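Local coordinates for putative MCP-type signal transduction protein (Campylobacter jejuni subsp. jejuni serotype O:2, PDB 4WY9) that probably senses extracellular chemical signals through its periplasmic tandem-PAS region and relays them across the membrane to steer chemotaxis in Campylobacter jejuni, at residues K10-E13 / D14-S18; S190-A193 / T194-L197; A219-N223 / K224-L228; G239-E242 / T243-A246; P286-S289 / V290-L294. One frame throughout, in Å; residues are numbered along the deposited sequence. Where two conformers were deposited one is given.

Interaction 1 (K10-E13 / D14-S18); sequences KNTE and DILAS
The carboxylate of D14 lays one face over the carbonyl oxygen of K10, with D14 CG 3.4 Å from K10 O, while the amide of N11, in one of its two conformers, has the tip of I15 over a face, I15 CD1 standing 3.4 Å from N11 ND2. This is the i to i+4 relation of an alpha helix, here the first turns of helix 8-51, the long N-terminal helix that runs beside both sensing domains. With CG beside its backbone N (chi1 -70°), D14 folds back over the preceding turn and still offers OD2 to a water. That water donates to OD2 of D14 and, in the same N11 conformer, to OD1 of N11, so the two flat groups are tied together on the exposed side. K10 stretches past D14 with its amine 5.3 Å from the carboxylate (NZ to OD2), a separation at which any electrostatic help is probably modest. The opposite character appears at T12 and L16, which lie side by side and are buried against Y266, A285 and neighbouring residues of strands 264-274 and 277-286. T12 OG1 is hydrogen-bonded to the carbonyl of I8 within the helix. Its other branch is the one that packs across the contact: CG2 of T12 rests 4.0 Å from CD1 of L16.

Interaction 2 (S190-A193 / T194-L197); sequences SDIA and TYLL
I192 and Y195 form the tight side of this turn, their side chains running together in the same direction. The carbonyl oxygen of I192 sits over the centre of the Y195 ring, 3.4 Å above its plane. In the conformer given, I192 CG2 also closes to 3.6 Å from Y195 CZ at the far end of the ring. Y195 reaches this place with CG between its backbone N and carbonyl carbon (chi1 63°), a crowded position that folds the ring back over the previous turn. The same I192 oxygen takes two N-H groups: L196 N lies in its carbonyl plane at 2.9 Å, whereas Y195 N approaches from well above that plane. Helix 190-196 is the short link between strand 179-188 of one sheet and strand 209-213 of the other, and so joins the two halves of the tandem-PAS region. Its inner face packs on helix 8-51, where Y195 OH is hydrogen-bonded to T27. The outer side is looser and wetter. There a water donates to D191 OD1 and lies 2.7 Å from T194 OG1, while the second carboxylate oxygen of D191 is held by N77. At the end of the helix, A193 CB only grazes L197 CD1, at 4.2 Å.

Interaction 3 (A219-N223 / K224-L228); sequences AIHPN and KNLVL. With ACT (acetate ion), chain B.
L226 lies alongside H221 and sets a methyl group over the imidazole face, a CH-pi contact in which L226 CD1 is 3.7 Å from the ring centroid and only 15° off the ring normal. P222 CD covers the opposite face, so the ring is sandwiched between aliphatic groups. Its two nitrogens work in the ring plane or near it. The backbone N-H of N223 points to ND1 of H221 at 2.9 Å, and NE2 of H221 donates to an acetate oxygen (ACT O) at 2.8 Å in a nearly straight bond. N223 shapes the turn that brings L226 back: OD1 accepts from N225 N, which makes an Asx turn, while L226 N reaches the N223 carbonyl oxygen from well above the carbonyl plane. With CG anti to the backbone N (chi1 -175°), the N223 amide is swung towards N225 and crosses L226 at an angle. Deeper in, V227 CG1 packs 3.4 Å from A219 O, beside a classic beta bulge, A219 and I220 sharing L211 as their partner on the adjacent strand. Since ND1 accepts an N-H and NE2 donates, H221 is probably neutral with its proton on NE2. The acetate, probably from the crystallisation liquor and also bound by S260 and Y257, marks a place suited to a small carboxylate, though no physiological ligand follows from it.

Interaction 4 (G239-E242 / T243-A246); sequences GAQE and TYKA
K245 N donates to the carbonyl oxygen of Q241 at 3.0 Å, and Y244 N donates to A240 O in the carbonyl plane, at 3.2 Å and with an N-H...O angle of 158°. A third bond of the same i to i+4 kind, from A246 N to E242 O, is longer at 3.3 Å. One residue before Y244, T243 N donates to a water at 3.1 Å, and that water also lies against G239 O. These are the opening bonds of helix 241-249, which packs against strand 253-258 at the border of the second sheet; A240 and T243 rest on Y257, and T243 and E242 reach F255. The helix thus flanks the antiparallel sheet of a PAS-like domain, as is usual in that fold. On the other side Y244 carries the packing. Its ring is turned (chi2 -20°) to present a face to the start of the helix, where A240 O sits 3.4 Å above the ring plane, over the centre. A240 CB presses on the phenolic end, 3.5 Å from CZ of Y244. The amide of Q241 meets the ring at its rim, its OE1 lying 3.6 Å from Y244 CD2, with amide and ring planes 83° apart. Beyond the contact, Y244 OH is hydrogen-bonded to the carbonyl of N235, which ties the ring to the chain before the helix; L231 and K232 of helix 231-234 also touch it. The Y244 side chain is also about 5 Å from a bound acetate, probably from the crystallisation liquor.

Interaction 5 (P286-S289 / V290-L294); sequences PKYS and VFKPL
The backbone makes a single short helical run after the N-cap P286: V290 N bonds to P286 O in the carbonyl plane and, weakly, to K287 O, F291 N goes to K287 O at 3.1 Å and K292 N to Y288 O at 2.9 Å. K292 already departs from the helical conformation, and P293, whose nitrogen carries no proton, cannot continue the bonding pattern although that nitrogen lies 3.1 Å from S289 O. Among the side chains, K292 crosses Y288, setting CB over one face of its ring and bringing CD to 3.5 Å from Y288 OH. Y288 can meet K292 one turn later because its CG is anti to the backbone N (chi1 -172°). F291 instead turns a ring edge to the backbone, CD2 standing 3.3 Å from K287 O. V290 tucks its CG2 branch against P286 O at 3.4 Å. Two polar tips have partners outside the turn: K287 NZ forms a salt bridge with D264 and a cation-pi contact with Y266, while S289 OG is hydrogen-bonded to the carbonyl of D205. Helix 287-291 directly follows strand 277-286, and V290 and F291 lean on I8, T9 and T12, so the turn sits at the end of the sheet's central strand, against N-terminal helix 8-51.

In the fold
All five contacts are local and follow one another along the chain, so none nests within or crosses another. Interaction 1 lies in the first turns of helix 8-51. Interaction 2 closes the helical turn between the two sheets, and interaction 3 closes the turn after strand 218-220; the two meet where I220 packs on I192, L196 and L197, its CD1 3.5 Å from I192 CG2. Interaction 4 opens the helix beside strand 253-258, and its nearest atoms lie about 9 Å from interaction 3. Interaction 5 forms the short helix after the last strand and returns to interaction 1, where V290 CG1 touches T12 OG1 at 3.3 Å, joining the chain's two ends.

Interaction 1 (K10-E13 / D14-S18)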
loop_
_atom_site.group_PDB
_atom_site.type_symbol
_atom_site.label_atom_id
_atom_site.label_comp_id
_atom_site.label_asym_id
_atom_site.label_seq_id
_atom_site.Cartn_x
_atom_site.Cartn_y
_atom_site.Cartn_z
ATOM N N LYS A 10 -14.944 17.432 -24.781
ATOM C CA LYS A 10 -14.927 18.207 -23.539
ATOM C C LYS A 10 -15.615 17.437 -22.423
ATOM O O LYS A 10 -15.133 17.367 -21.287
ATOM C CB LYS A 10 -15.618 19.555 -23.729
ATOM C CG LYS A 10 -15.821 20.327 -22.444
ATOM C CD LYS A 10 -16.779 21.493 -22.629
ATOM C CE LYS A 10 -16.913 22.271 -21.345
ATOM N NZ LYS A 10 -17.873 23.423 -21.513
ATOM N N ASN A 11 -16.771 16.862 -22.732
ATOM C CA ASN A 11 -17.505 16.141 -21.710
ATOM C C ASN A 11 -16.737 14.901 -21.237
ATOM O O ASN A 11 -16.709 14.600 -20.033
ATOM C CB ASN A 11 -18.888 15.779 -22.220
ATOM C CG ASN A 11 -19.830 15.396 -21.115
ATOM O OD1 ASN A 11 -19.834 16.044 -20.015
ATOM N ND2 ASN A 11 -20.611 14.362 -21.342
ATOM N N THR A 12 -16.070 14.225 -22.163
ATOM C CA THR A 12 -15.311 13.034 -21.832
ATOM C C THR A 12 -14.159 13.405 -20.913
ATOM O O THR A 12 -13.865 12.713 -19.931
ATOM C CB THR A 12 -14.778 12.289 -23.060
ATOM O OG1 THR A 12 -15.859 11.897 -23.905
ATOM C CG2 THR A 12 -13.992 11.053 -22.680
ATOM N N GLU A 13 -13.463 14.480 -21.242
ATOM C CA GLU A 13 -12.375 14.966 -20.397
ATOM C C GLU A 13 -12.891 15.252 -18.978
ATOM O O GLU A 13 -12.256 14.873 -17.993
ATOM C CB GLU A 13 -11.737 16.191 -21.016
ATOM C CG GLU A 13 -11.003 15.897 -22.329
ATOM C CD GLU A 13 -10.621 17.149 -23.138
ATOM O OE1 GLU A 13 -11.201 18.231 -22.895
ATOM O OE2 GLU A 13 -9.766 17.049 -24.057
ATOM N N ASP A 14 -14.041 15.908 -18.882
ATOM C CA ASP A 14 -14.571 16.259 -17.575
ATOM C C ASP A 14 -15.000 15.012 -16.824
ATOM O O ASP A 14 -14.827 14.907 -15.604
ATOM C CB ASP A 14 -15.751 17.226 -17.704
ATOM C CG ASP A 14 -15.347 18.605 -18.165
ATOM O OD1 ASP A 14 -14.175 18.969 -18.063
ATOM O OD2 ASP A 14 -16.250 19.352 -18.622
ATOM N N ILE A 15 -15.595 14.076 -17.522
ATOM C CA ILE A 15 -16.022 12.810 -16.916
ATOM C C ILE A 15 -14.811 12.058 -16.386
ATOM O O ILE A 15 -14.823 11.561 -15.238
ATOM C CB ILE A 15 -16.817 11.952 -17.912
ATOM C CG1 ILE A 15 -18.173 12.580 -18.178
ATOM C CG2 ILE A 15 -16.982 10.519 -17.434
ATOM C CD1 ILE A 15 -18.873 12.082 -19.436
ATOM N N LEU A 16 -13.766 11.955 -17.183
ATOM C CA LEU A 16 -12.569 11.229 -16.751
ATOM C C LEU A 16 -11.927 11.896 -15.526
ATOM O O LEU A 16 -11.481 11.207 -14.585
ATOM C CB LEU A 16 -11.573 11.096 -17.879
ATOM C CG LEU A 16 -11.958 10.154 -18.999
ATOM C CD1 LEU A 16 -10.941 10.270 -20.135
ATOM C CD2 LEU A 16 -12.015 8.711 -18.506
ATOM N N ALA A 17 -11.884 13.225 -15.500
ATOM C CA ALA A 17 -11.353 13.926 -14.329
ATOM C C ALA A 17 -12.171 13.590 -13.083
ATOM O O ALA A 17 -11.629 13.360 -11.997
ATOM C CB ALA A 17 -11.323 15.409 -14.577
ATOM N N SER A 18 -13.494 13.535 -13.246
ATOM C CA SER A 18 -14.385 13.243 -12.116
ATOM C C SER A 18 -14.167 11.807 -11.606
ATOM O O SER A 18 -14.059 11.572 -10.401
ATOM C CB SER A 18 -15.849 13.447 -12.516
ATOM O OG SER A 18 -16.744 13.172 -11.451
HETATM O O HOH W 1 -18.639 18.677 -19.424
#

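Interaction 2 (S190-A193 / T194-L197)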
loop_
_atom_site.group_PDB
_atom_site.type_symbol
_atom_site.label_atom_id
_atom_site.label_comp_id
_atom_site.label_asym_id
_atom_site.label_seq_id
_atom_site.Cartn_x
_atom_site.Cartn_y
_atom_site.Cartn_z
ATOM N N SER A 190 -5.703 -6.394 -4.059
ATOM C CA SER A 190 -6.960 -7.014 -4.472
ATOM C C SER A 190 -8.140 -6.288 -3.860
ATOM O O SER A 190 -9.226 -6.225 -4.454
ATOM C CB SER A 190 -7.026 -8.519 -4.074
ATOM O OG SER A 190 -6.070 -9.304 -4.813
ATOM N N ASP A 191 -7.979 -5.777 -2.649
ATOM C CA ASP A 191 -9.070 -5.094 -1.971
ATOM C C ASP A 191 -9.358 -3.706 -2.519
ATOM O O ASP A 191 -10.470 -3.200 -2.381
ATOM C CB ASP A 191 -8.758 -5.035 -0.484
ATOM C CG ASP A 191 -8.784 -6.398 0.144
ATOM O OD1 ASP A 191 -9.605 -7.278 -0.252
ATOM O OD2 ASP A 191 -7.970 -6.596 1.033
ATOM N N ILE A 192 -8.369 -3.101 -3.159
ATOM C CA ILE A 192 -8.569 -1.845 -3.854
ATOM C C ILE A 192 -9.145 -2.136 -5.235
ATOM O O ILE A 192 -10.037 -1.418 -5.720
ATOM C CB ILE A 192 -7.254 -1.048 -3.984
ATOM C CG1 ILE A 192 -6.605 -0.855 -2.610
ATOM C CG2 ILE A 192 -7.477 0.293 -4.691
ATOM C CD1 ILE A 192 -7.491 -0.123 -1.660
ATOM N N ALA A 193 -8.660 -3.186 -5.873
ATOM C CA ALA A 193 -9.150 -3.595 -7.182
ATOM C C ALA A 193 -10.653 -3.899 -7.161
ATOM O O ALA A 193 -11.339 -3.733 -8.165
ATOM C CB ALA A 193 -8.374 -4.783 -7.699
ATOM N N THR A 194 -11.167 -4.347 -6.021
ATOM C CA THR A 194 -12.589 -4.602 -5.858
ATOM C C THR A 194 -13.421 -3.415 -6.315
ATOM O O THR A 194 -14.475 -3.608 -6.948
ATOM C CB THR A 194 -12.942 -4.958 -4.394
ATOM O OG1 THR A 194 -12.395 -6.241 -4.105
ATOM C CG2 THR A 194 -14.431 -5.028 -4.158
ATOM N N TYR A 195 -13.003 -2.195 -6.011
ATOM C CA TYR A 195 -13.743 -1.038 -6.513
ATOM C C TYR A 195 -13.111 -0.443 -7.769
ATOM O O TYR A 195 -13.825 -0.019 -8.684
ATOM C CB TYR A 195 -13.951 0.036 -5.435
ATOM C CG TYR A 195 -12.728 0.712 -4.854
ATOM C CD1 TYR A 195 -12.131 1.791 -5.485
ATOM C CD2 TYR A 195 -12.201 0.306 -3.626
ATOM C CE1 TYR A 195 -11.040 2.432 -4.952
ATOM C CE2 TYR A 195 -11.100 0.933 -3.086
ATOM C CZ TYR A 195 -10.539 2.017 -3.715
ATOM O OH TYR A 195 -9.433 2.615 -3.153
ATOM N N LEU A 196 -11.786 -0.418 -7.867
ATOM C CA LEU A 196 -11.151 0.250 -8.986
ATOM C C LEU A 196 -11.424 -0.470 -10.304
ATOM O O LEU A 196 -11.495 0.179 -11.348
ATOM C CB LEU A 196 -9.649 0.431 -8.758
ATOM C CG LEU A 196 -8.922 1.252 -9.803
ATOM C CD1 LEU A 196 -9.476 2.635 -9.886
ATOM C CD2 LEU A 196 -7.436 1.246 -9.556
ATOM N N LEU A 197 -11.581 -1.802 -10.260
ATOM C CA LEU A 197 -11.864 -2.598 -11.444
ATOM C C LEU A 197 -13.266 -3.203 -11.447
ATOM O O LEU A 197 -13.541 -4.148 -12.187
ATOM C CB LEU A 197 -10.836 -3.714 -11.626
ATOM C CG LEU A 197 -9.411 -3.250 -11.827
ATOM C CD1 LEU A 197 -8.478 -4.444 -11.933
ATOM C CD2 LEU A 197 -9.286 -2.361 -13.049
HETATM O O HOH W 2 -12.185 -6.715 -1.461
#

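Interaction 3 (A219-N223 / K224-L228)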
loop_
_atom_site.group_PDB
_atom_site.type_symbol
_atom_site.label_atom_id
_atom_site.label_comp_id
_atom_site.label_asym_id
_atom_site.label_seq_id
_atom_site.Cartn_x
_atom_site.Cartn_y
_atom_site.Cartn_z
ATOM N N ALA A 219 0.306 -0.646 -9.179
ATOM C CA ALA A 219 -0.324 -1.441 -8.134
ATOM C C ALA A 219 -1.508 -2.218 -8.680
ATOM O O ALA A 219 -1.770 -3.357 -8.272
ATOM C CB ALA A 219 -0.788 -0.520 -7.036
ATOM N N ILE A 220 -2.245 -1.599 -9.597
ATOM C CA ILE A 220 -3.432 -2.159 -10.194
ATOM C C ILE A 220 -3.474 -1.782 -11.664
ATOM O O ILE A 220 -3.305 -0.602 -11.997
ATOM C CB ILE A 220 -4.730 -1.692 -9.524
ATOM C CG1 ILE A 220 -4.768 -2.096 -8.040
ATOM C CG2 ILE A 220 -5.963 -2.242 -10.218
ATOM C CD1 ILE A 220 -5.812 -1.406 -7.248
ATOM N N HIS A 221 -3.703 -2.772 -12.531
ATOM C CA HIS A 221 -3.931 -2.578 -13.954
ATOM C C HIS A 221 -4.888 -3.678 -14.372
ATOM O O HIS A 221 -4.770 -4.804 -13.905
ATOM C CB HIS A 221 -2.623 -2.615 -14.728
ATOM C CG HIS A 221 -2.715 -2.224 -16.170
ATOM N ND1 HIS A 221 -3.328 -3.007 -17.127
ATOM C CD2 HIS A 221 -2.317 -1.113 -16.818
ATOM C CE1 HIS A 221 -3.303 -2.389 -18.284
ATOM N NE2 HIS A 221 -2.659 -1.238 -18.121
ATOM N N PRO A 222 -5.800 -3.402 -15.314
ATOM C CA PRO A 222 -6.677 -4.469 -15.814
ATOM C C PRO A 222 -5.918 -5.691 -16.304
ATOM O O PRO A 222 -6.394 -6.813 -16.174
ATOM C CB PRO A 222 -7.440 -3.768 -16.945
ATOM C CG PRO A 222 -7.452 -2.349 -16.579
ATOM C CD PRO A 222 -6.175 -2.082 -15.875
ATOM N N ASN A 223 -4.778 -5.460 -16.919
ATOM C CA ASN A 223 -3.905 -6.549 -17.348
ATOM C C ASN A 223 -3.044 -6.942 -16.164
ATOM O O ASN A 223 -2.084 -6.263 -15.810
ATOM C CB ASN A 223 -3.066 -6.091 -18.545
ATOM C CG ASN A 223 -2.223 -7.227 -19.125
ATOM O OD1 ASN A 223 -2.017 -8.242 -18.476
ATOM N ND2 ASN A 223 -1.766 -7.052 -20.326
ATOM N N LYS A 224 -3.370 -8.083 -15.550
ATOM C CA LYS A 224 -2.688 -8.493 -14.336
ATOM C C LYS A 224 -1.206 -8.664 -14.571
ATOM O O LYS A 224 -0.418 -8.517 -13.629
ATOM C CB LYS A 224 -3.288 -9.828 -13.852
ATOM C CG LYS A 224 -3.850 -9.825 -12.453
ATOM C CD LYS A 224 -2.808 -9.410 -11.438
ATOM C CE LYS A 224 -3.305 -9.632 -9.995
ATOM N NZ LYS A 224 -3.653 -11.048 -9.721
ATOM N N ASN A 225 -0.798 -8.983 -15.797
ATOM C CA ASN A 225 0.604 -9.117 -16.136
ATOM C C ASN A 225 1.421 -7.855 -16.018
ATOM O O ASN A 225 2.653 -7.908 -15.973
ATOM C CB ASN A 225 0.758 -9.660 -17.572
ATOM C CG ASN A 225 0.415 -11.150 -17.710
ATOM O OD1 ASN A 225 -0.047 -11.847 -16.780
ATOM N ND2 ASN A 225 0.689 -11.662 -18.888
ATOM N N LEU A 226 0.760 -6.699 -15.970
ATOM C CA LEU A 226 1.452 -5.441 -15.886
ATOM C C LEU A 226 1.636 -4.970 -14.433
ATOM O O LEU A 226 2.379 -4.034 -14.156
ATOM C CB LEU A 226 0.713 -4.384 -16.687
ATOM C CG LEU A 226 0.765 -4.574 -18.209
ATOM C CD1 LEU A 226 0.104 -3.420 -18.944
ATOM C CD2 LEU A 226 2.137 -4.858 -18.714
ATOM N N VAL A 227 0.932 -5.600 -13.512
ATOM C CA VAL A 227 1.046 -5.200 -12.113
ATOM C C VAL A 227 2.490 -5.390 -11.644
ATOM O O VAL A 227 3.143 -6.369 -11.993
ATOM C CB VAL A 227 0.042 -5.948 -11.227
ATOM C CG1 VAL A 227 0.277 -5.695 -9.733
ATOM C CG2 VAL A 227 -1.383 -5.554 -11.620
ATOM N N LEU A 228 2.969 -4.395 -10.888
ATOM C CA LEU A 228 4.340 -4.253 -10.372
ATOM C C LEU A 228 5.340 -3.713 -11.366
ATOM O O LEU A 228 6.443 -3.320 -10.994
ATOM C CB LEU A 228 4.856 -5.559 -9.739
ATOM C CG LEU A 228 3.987 -6.267 -8.710
ATOM C CD1 LEU A 228 4.753 -7.430 -8.102
ATOM C CD2 LEU A 228 3.508 -5.288 -7.627
HETATM C C ACT B . -1.769 1.693 -20.066
HETATM O O ACT B . -1.818 0.435 -20.193
HETATM O OXT ACT B . -1.256 2.360 -21.009
HETATM C CH3 ACT B . -2.253 2.357 -18.825
HETATM O O HOH W 3 -5.253 -9.850 -16.558
#

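Interaction 4 (G239-E242 / T243-A246)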
loop_
_atom_site.group_PDB
_atom_site.type_symbol
_atom_site.label_atom_id
_atom_site.label_comp_id
_atom_site.label_asym_id
_atom_site.label_seq_id
_atom_site.Cartn_x
_atom_site.Cartn_y
_atom_site.Cartn_z
ATOM N N GLY A 239 3.677 9.366 -27.437
ATOM C CA GLY A 239 2.318 9.806 -27.168
ATOM C C GLY A 239 1.828 9.516 -25.755
ATOM O O GLY A 239 0.688 9.831 -25.415
ATOM N N ALA A 240 2.691 8.930 -24.913
ATOM C CA ALA A 240 2.362 8.638 -23.524
ATOM C C ALA A 240 3.109 9.581 -22.578
ATOM O O ALA A 240 2.795 9.658 -21.375
ATOM C CB ALA A 240 2.681 7.224 -23.208
ATOM N N GLN A 241 4.119 10.262 -23.086
ATOM C CA GLN A 241 5.058 10.941 -22.228
ATOM C C GLN A 241 4.491 12.140 -21.481
ATOM O O GLN A 241 4.910 12.431 -20.358
ATOM C CB GLN A 241 6.281 11.369 -23.044
ATOM C CG GLN A 241 7.042 10.209 -23.645
ATOM C CD GLN A 241 7.544 9.222 -22.628
ATOM O OE1 GLN A 241 7.984 9.606 -21.544
ATOM N NE2 GLN A 241 7.474 7.960 -22.957
ATOM N N GLU A 242 3.545 12.856 -22.081
ATOM C CA GLU A 242 2.945 13.996 -21.400
ATOM C C GLU A 242 2.245 13.535 -20.116
ATOM O O GLU A 242 2.313 14.208 -19.069
ATOM C CB GLU A 242 1.946 14.715 -22.292
ATOM C CG GLU A 242 1.451 15.996 -21.682
ATOM C CD GLU A 242 0.496 16.760 -22.584
ATOM O OE1 GLU A 242 0.109 16.193 -23.641
ATOM O OE2 GLU A 242 0.119 17.893 -22.210
ATOM N N THR A 243 1.551 12.424 -20.208
ATOM C CA THR A 243 0.849 11.852 -19.054
ATOM C C THR A 243 1.855 11.448 -17.990
ATOM O O THR A 243 1.631 11.684 -16.786
ATOM C CB THR A 243 -0.031 10.680 -19.489
ATOM O OG1 THR A 243 -1.012 11.161 -20.422
ATOM C CG2 THR A 243 -0.700 10.026 -18.334
ATOM N N TYR A 244 2.960 10.819 -18.404
ATOM C CA TYR A 244 3.966 10.394 -17.439
ATOM C C TYR A 244 4.589 11.568 -16.696
ATOM O O TYR A 244 4.954 11.453 -15.518
ATOM C CB TYR A 244 5.078 9.588 -18.122
ATOM C CG TYR A 244 4.629 8.345 -18.800
ATOM C CD1 TYR A 244 3.418 7.744 -18.472
ATOM C CD2 TYR A 244 5.398 7.750 -19.794
ATOM C CE1 TYR A 244 3.004 6.603 -19.081
ATOM C CE2 TYR A 244 4.996 6.613 -20.410
ATOM C CZ TYR A 244 3.787 6.044 -20.072
ATOM O OH TYR A 244 3.360 4.915 -20.698
ATOM N N LYS A 245 4.752 12.689 -17.389
ATOM C CA LYS A 245 5.297 13.874 -16.746
ATOM C C LYS A 245 4.372 14.349 -15.615
ATOM O O LYS A 245 4.843 14.704 -14.537
ATOM C CB LYS A 245 5.516 15.011 -17.757
ATOM C CG LYS A 245 6.898 15.070 -18.327
ATOM C CD LYS A 245 7.392 16.491 -18.479
ATOM C CE LYS A 245 6.544 17.272 -19.466
ATOM N NZ LYS A 245 7.207 18.561 -19.843
ATOM N N ALA A 246 3.069 14.338 -15.864
ATOM C CA ALA A 246 2.108 14.719 -14.833
ATOM C C ALA A 246 2.183 13.817 -13.620
ATOM O O ALA A 246 2.140 14.270 -12.476
ATOM C CB ALA A 246 0.673 14.719 -15.402
HETATM O O HOH W 4 0.283 11.526 -22.888
#

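Interaction 5 (P286-S289 / V290-L294)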
loop_
_atom_site.group_PDB
_atom_site.type_symbol
_atom_site.label_atom_id
_atom_site.label_comp_id
_atom_site.label_asym_id
_atom_site.label_seq_id
_atom_site.Cartn_x
_atom_site.Cartn_y
_atom_site.Cartn_z
ATOM N N PRO A 286 -10.561 5.115 -24.686
ATOM C CA PRO A 286 -10.158 5.142 -26.116
ATOM C C PRO A 286 -11.021 6.106 -26.894
ATOM O O PRO A 286 -12.250 6.096 -26.747
ATOM C CB PRO A 286 -10.354 3.695 -26.577
ATOM C CG PRO A 286 -10.182 2.909 -25.318
ATOM C CD PRO A 286 -10.820 3.740 -24.239
ATOM N N LYS A 287 -10.403 6.915 -27.746
ATOM C CA LYS A 287 -11.171 7.933 -28.486
ATOM C C LYS A 287 -12.212 7.294 -29.360
ATOM O O LYS A 287 -13.337 7.781 -29.498
ATOM C CB LYS A 287 -10.245 8.833 -29.280
ATOM C CG LYS A 287 -9.346 9.692 -28.432
ATOM C CD LYS A 287 -8.313 10.447 -29.189
ATOM C CE LYS A 287 -7.381 11.223 -28.342
ATOM N NZ LYS A 287 -6.230 11.757 -29.001
ATOM N N TYR A 288 -11.886 6.160 -29.971
ATOM C CA TYR A 288 -12.850 5.490 -30.844
ATOM C C TYR A 288 -14.079 5.036 -30.027
ATOM O O TYR A 288 -15.212 5.117 -30.516
ATOM C CB TYR A 288 -12.211 4.275 -31.521
ATOM C CG TYR A 288 -13.087 3.679 -32.553
ATOM C CD1 TYR A 288 -13.068 4.133 -33.878
ATOM C CD2 TYR A 288 -13.986 2.653 -32.232
ATOM C CE1 TYR A 288 -13.900 3.594 -34.821
ATOM C CE2 TYR A 288 -14.832 2.114 -33.192
ATOM C CZ TYR A 288 -14.778 2.567 -34.479
ATOM O OH TYR A 288 -15.610 2.044 -35.466
ATOM N N SER A 289 -13.863 4.622 -28.757
ATOM C CA SER A 289 -14.965 4.183 -27.919
ATOM C C SER A 289 -15.878 5.348 -27.541
ATOM O O SER A 289 -17.073 5.206 -27.376
ATOM C CB SER A 289 -14.419 3.521 -26.660
ATOM O OG SER A 289 -13.624 2.420 -26.994
ATOM N N VAL A 290 -15.280 6.510 -27.382
ATOM C CA VAL A 290 -15.953 7.731 -26.941
ATOM C C VAL A 290 -16.873 8.227 -28.045
ATOM O O VAL A 290 -17.989 8.708 -27.777
ATOM C CB VAL A 290 -14.854 8.790 -26.572
ATOM C CG1 VAL A 290 -15.296 10.159 -26.637
ATOM C CG2 VAL A 290 -14.257 8.393 -25.224
ATOM N N PHE A 291 -16.454 8.115 -29.302
ATOM C CA PHE A 291 -17.188 8.614 -30.422
ATOM C C PHE A 291 -18.075 7.604 -31.106
ATOM O O PHE A 291 -18.976 7.975 -31.858
ATOM C CB PHE A 291 -16.236 9.261 -31.426
ATOM C CG PHE A 291 -15.734 10.604 -30.993
ATOM C CD1 PHE A 291 -16.567 11.709 -31.072
ATOM C CD2 PHE A 291 -14.477 10.757 -30.442
ATOM C CE1 PHE A 291 -16.136 12.940 -30.643
ATOM C CE2 PHE A 291 -14.057 11.999 -30.002
ATOM C CZ PHE A 291 -14.879 13.078 -30.118
ATOM N N LYS A 292 -17.839 6.323 -30.874
ATOM C CA LYS A 292 -18.692 5.266 -31.411
ATOM C C LYS A 292 -18.834 4.214 -30.365
ATOM O O LYS A 292 -18.341 3.112 -30.537
ATOM C CB LYS A 292 -18.123 4.652 -32.698
ATOM C CG LYS A 292 -18.310 5.526 -33.955
ATOM C CD LYS A 292 -17.698 4.838 -35.158
ATOM C CE LYS A 292 -17.271 5.825 -36.225
ATOM N NZ LYS A 292 -18.318 6.861 -36.426
ATOM N N PRO A 293 -19.493 4.569 -29.266
ATOM C CA PRO A 293 -19.694 3.625 -28.172
ATOM C C PRO A 293 -20.607 2.468 -28.600
ATOM O O PRO A 293 -21.520 2.668 -29.406
ATOM C CB PRO A 293 -20.314 4.501 -27.064
ATOM C CG PRO A 293 -21.026 5.583 -27.797
ATOM C CD PRO A 293 -20.219 5.838 -29.065
ATOM N N LEU A 294 -20.355 1.266 -28.084
ATOM C CA LEU A 294 -21.213 0.135 -28.429
ATOM C C LEU A 294 -22.387 0.034 -27.482
ATOM O O LEU A 294 -22.257 0.294 -26.283
ATOM C CB LEU A 294 -20.416 -1.170 -28.431
ATOM C CG LEU A 294 -19.649 -1.302 -29.756
ATOM C CD1 LEU A 294 -18.319 -2.024 -29.585
ATOM C CD2 LEU A 294 -20.502 -1.975 -30.825
#